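Hypothetical membrane protein (Corynebacterium glutamicum, PDB 6JS9) binds heme through its N-terminal HtaA domain and probably passes it on within the heme uptake machinery of corynebacteria. Local coordinates at residues S20-I25 / A172-G177. Sequence-based numbering, arbitrary orientation.
Sequences SFRNYI and ALDPTG. With HEM (protoporphyrin IX containing Fe), chain C.
The guanidinium of Arg22 receives the carboxylate of Asp174 at its edge, with OD2 close to the guanidinium plane, while the two flat groups are turned 69° against each other. Over one face of the Tyr24 ring lies an edge of the heme macrocycle, HEM C1A standing 3.7 Å above the ring plane toward the rim with HEM CHA beside it. The ring is tilted to the porphyrin, and Tyr24 CE1 comes within 3.5 Å of HEM C4D. The Phe21 ring has Ile25 CG1 over one face and meets the heme methyl obliquely, CD1 lying 3.6 Å from HEM CMA.

The salt bridge ties the heme-binding helix 19-26 of the N-terminal HtaA domain, a mostly antiparallel beta fold, to the loop that leads into strand 177-183. One hydrogen bond carries it: Arg22 NH1 donates its hydrogen to Asp174 OD2 at 2.8 Å, bent to 148° at the hydrogen and arriving nearly along the C-O axis of the acceptor. A turn at chi3 bends the arginine chain and brings its end to the loop. Arg22 NH1 gives a second bond to Gly16 O, ahead of the helix, and Asp174 OD1 accepts from Gln19 N at the helix's first turn.

Ser20 OG donates a very short hydrogen bond of 2.5 Å to the propionate oxygen HEM O1A. CG of Tyr24 stands anti to the backbone N (chi1 162°), and its OH, hydrogen-bonded to His77 NE2, binds the heme iron as axial ligand at 2.3 Å.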
loop_
_atom_site.group_PDB
_atom_site.type_symbol
_atom_site.label_atom_id
_atom_site.label_comp_id
_atom_site.label_asym_id
_atom_site.label_seq_id
_atom_site.Cartn_x
_atom_site.Cartn_y
_atom_site.Cartn_z
ATOM N N SER A 20 -1.217 12.269 5.742
ATOM C CA SER A 20 -2.042 13.396 5.305
ATOM C C SER A 20 -3.256 12.928 4.518
ATOM O O SER A 20 -4.312 13.571 4.564
ATOM C CB SER A 20 -1.220 14.375 4.466
ATOM O OG SER A 20 -0.936 13.832 3.187
ATOM N N PHE A 21 -3.132 11.819 3.788
ATOM C CA PHE A 21 -4.299 11.278 3.105
ATOM C C PHE A 21 -5.302 10.701 4.096
ATOM O O PHE A 21 -6.511 10.944 3.977
ATOM C CB PHE A 21 -3.884 10.221 2.087
ATOM C CG PHE A 21 -5.019 9.749 1.236
ATOM C CD1 PHE A 21 -5.625 10.619 0.335
ATOM C CD2 PHE A 21 -5.491 8.452 1.337
ATOM C CE1 PHE A 21 -6.667 10.194 -0.452
ATOM C CE2 PHE A 21 -6.537 8.025 0.548
ATOM C CZ PHE A 21 -7.129 8.900 -0.346
ATOM N N ARG A 22 -4.829 9.925 5.080
ATOM C CA ARG A 22 -5.743 9.404 6.097
ATOM C C ARG A 22 -6.458 10.539 6.817
ATOM O O ARG A 22 -7.650 10.428 7.131
ATOM C CB ARG A 22 -4.998 8.520 7.110
ATOM C CG ARG A 22 -4.268 7.325 6.490
ATOM C CD ARG A 22 -3.921 6.240 7.519
ATOM N NE ARG A 22 -3.198 6.743 8.685
ATOM C CZ ARG A 22 -1.906 7.058 8.687
ATOM N NH1 ARG A 22 -1.190 6.933 7.579
ATOM N NH2 ARG A 22 -1.337 7.508 9.792
ATOM N N ASN A 23 -5.737 11.632 7.102
ATOM C CA ASN A 23 -6.342 12.782 7.759
ATOM C C ASN A 23 -7.325 13.474 6.828
ATOM O O ASN A 23 -8.428 13.848 7.242
ATOM C CB ASN A 23 -5.264 13.771 8.200
ATOM C CG ASN A 23 -4.492 13.310 9.428
ATOM O OD1 ASN A 23 -4.924 12.423 10.168
ATOM N ND2 ASN A 23 -3.349 13.937 9.660
ATOM N N TYR A 24 -6.922 13.667 5.571
ATOM C CA TYR A 24 -7.809 14.212 4.554
ATOM C C TYR A 24 -9.135 13.451 4.520
ATOM O O TYR A 24 -10.212 14.062 4.547
ATOM C CB TYR A 24 -7.088 14.172 3.201
ATOM C CG TYR A 24 -7.993 14.303 2.007
ATOM C CD1 TYR A 24 -8.628 15.511 1.712
ATOM C CD2 TYR A 24 -8.209 13.222 1.168
ATOM C CE1 TYR A 24 -9.454 15.620 0.619
ATOM C CE2 TYR A 24 -9.024 13.323 0.068
ATOM C CZ TYR A 24 -9.653 14.526 -0.202
ATOM O OH TYR A 24 -10.484 14.624 -1.294
ATOM N N ILE A 25 -9.067 12.112 4.537
ATOM C CA ILE A 25 -10.260 11.264 4.474
ATOM C C ILE A 25 -11.076 11.372 5.758
ATOM O O ILE A 25 -12.307 11.499 5.721
ATOM C CB ILE A 25 -9.862 9.795 4.203
ATOM C CG1 ILE A 25 -9.407 9.584 2.753
ATOM C CG2 ILE A 25 -10.999 8.811 4.617
ATOM C CD1 ILE A 25 -10.398 10.043 1.704
ATOM N N ALA A 172 7.082 11.982 -1.211
ATOM C CA ALA A 172 7.261 11.095 -0.074
ATOM C C ALA A 172 5.909 10.647 0.461
ATOM O O ALA A 172 4.945 11.421 0.497
ATOM C CB ALA A 172 8.060 11.787 1.027
ATOM N N LEU A 173 5.836 9.388 0.851
ATOM C CA LEU A 173 4.673 8.828 1.510
ATOM C C LEU A 173 5.094 8.455 2.927
ATOM O O LEU A 173 6.173 8.845 3.383
ATOM C CB LEU A 173 4.125 7.647 0.701
ATOM C CG LEU A 173 3.706 7.902 -0.754
ATOM C CD1 LEU A 173 3.391 6.564 -1.444
ATOM C CD2 LEU A 173 2.512 8.904 -0.882
ATOM N N ASP A 174 4.233 7.740 3.647
ATOM C CA ASP A 174 4.625 7.280 4.968
ATOM C C ASP A 174 5.827 6.350 4.815
ATOM O O ASP A 174 5.919 5.623 3.819
ATOM C CB ASP A 174 3.493 6.521 5.669
ATOM C CG ASP A 174 2.447 7.438 6.298
ATOM O OD1 ASP A 174 2.601 8.669 6.250
ATOM O OD2 ASP A 174 1.468 6.902 6.857
ATOM N N PRO A 175 6.772 6.367 5.749
ATOM C CA PRO A 175 7.825 5.350 5.727
ATOM C C PRO A 175 7.243 3.969 5.989
ATOM O O PRO A 175 6.202 3.817 6.634
ATOM C CB PRO A 175 8.771 5.793 6.848
ATOM C CG PRO A 175 7.953 6.698 7.712
ATOM C CD PRO A 175 7.003 7.381 6.791
ATOM N N THR A 176 7.914 2.946 5.464
ATOM C CA THR A 176 7.498 1.587 5.775
ATOM C C THR A 176 8.115 1.151 7.095
ATOM O O THR A 176 9.168 1.642 7.504
ATOM C CB THR A 176 7.882 0.608 4.658
ATOM O OG1 THR A 176 9.270 0.745 4.343
ATOM C CG2 THR A 176 7.050 0.866 3.399
ATOM N N GLY A 177 7.429 0.236 7.774
ATOM C CA GLY A 177 7.892 -0.268 9.047
ATOM C C GLY A 177 7.550 -1.732 9.205
ATOM O O GLY A 177 6.819 -2.321 8.399
HETATM C CHA HEM C . -6.839 16.790 -1.632
HETATM C CHB HEM C . -7.610 12.636 -4.033
HETATM C CHC HEM C . -12.113 14.036 -5.242
HETATM C CHD HEM C . -11.174 18.360 -3.235
HETATM C C1A HEM C . -6.655 15.522 -2.154
HETATM C C2A HEM C . -5.494 14.674 -1.970
HETATM C C3A HEM C . -5.692 13.524 -2.622
HETATM C C4A HEM C . -7.004 13.600 -3.250
HETATM C CMA HEM C . -4.684 12.343 -2.682
HETATM C CAA HEM C . -4.263 15.062 -1.139
HETATM C CBA HEM C . -4.614 14.976 0.346
HETATM C CGA HEM C . -3.368 15.236 1.144
HETATM O O1A HEM C . -2.593 14.265 1.382
HETATM O O2A HEM C . -3.159 16.419 1.525
HETATM C C1B HEM C . -8.880 12.662 -4.573
HETATM C C2B HEM C . -9.457 11.605 -5.391
HETATM C C3B HEM C . -10.708 11.981 -5.733
HETATM C C4B HEM C . -10.958 13.288 -5.129
HETATM C CMB HEM C . -8.684 10.301 -5.750
HETATM C CAB HEM C . -11.797 11.258 -6.580
HETATM C CBB HEM C . -11.652 10.055 -7.151
HETATM C C1C HEM C . -12.264 15.348 -4.822
HETATM C C2C HEM C . -13.450 16.167 -4.969
HETATM C C3C HEM C . -13.193 17.366 -4.414
HETATM C C4C HEM C . -11.837 17.334 -3.884
HETATM C CMC HEM C . -14.727 15.658 -5.666
HETATM C CAC HEM C . -14.113 18.611 -4.302
HETATM C CBC HEM C . -15.343 18.674 -4.808
HETATM C C1D HEM C . -9.938 18.319 -2.608
HETATM C C2D HEM C . -9.320 19.385 -1.824
HETATM C C3D HEM C . -8.123 18.949 -1.386
HETATM C C4D HEM C . -7.936 17.597 -1.871
HETATM C CMD HEM C . -9.938 20.776 -1.537
HETATM C CAD HEM C . -7.100 19.700 -0.496
HETATM C CBD HEM C . -7.512 19.376 0.945
HETATM C CGD HEM C . -6.596 20.011 1.967
HETATM O O1D HEM C . -7.035 20.123 3.136
HETATM O O2D HEM C . -5.445 20.410 1.636
HETATM N NA HEM C . -7.551 14.826 -2.933
HETATM N NB HEM C . -9.827 13.669 -4.443
HETATM N NC HEM C . -11.319 16.086 -4.142
HETATM N ND HEM C . -9.053 17.250 -2.601
HETATM FE FE HEM C . -9.552 15.341 -3.262
#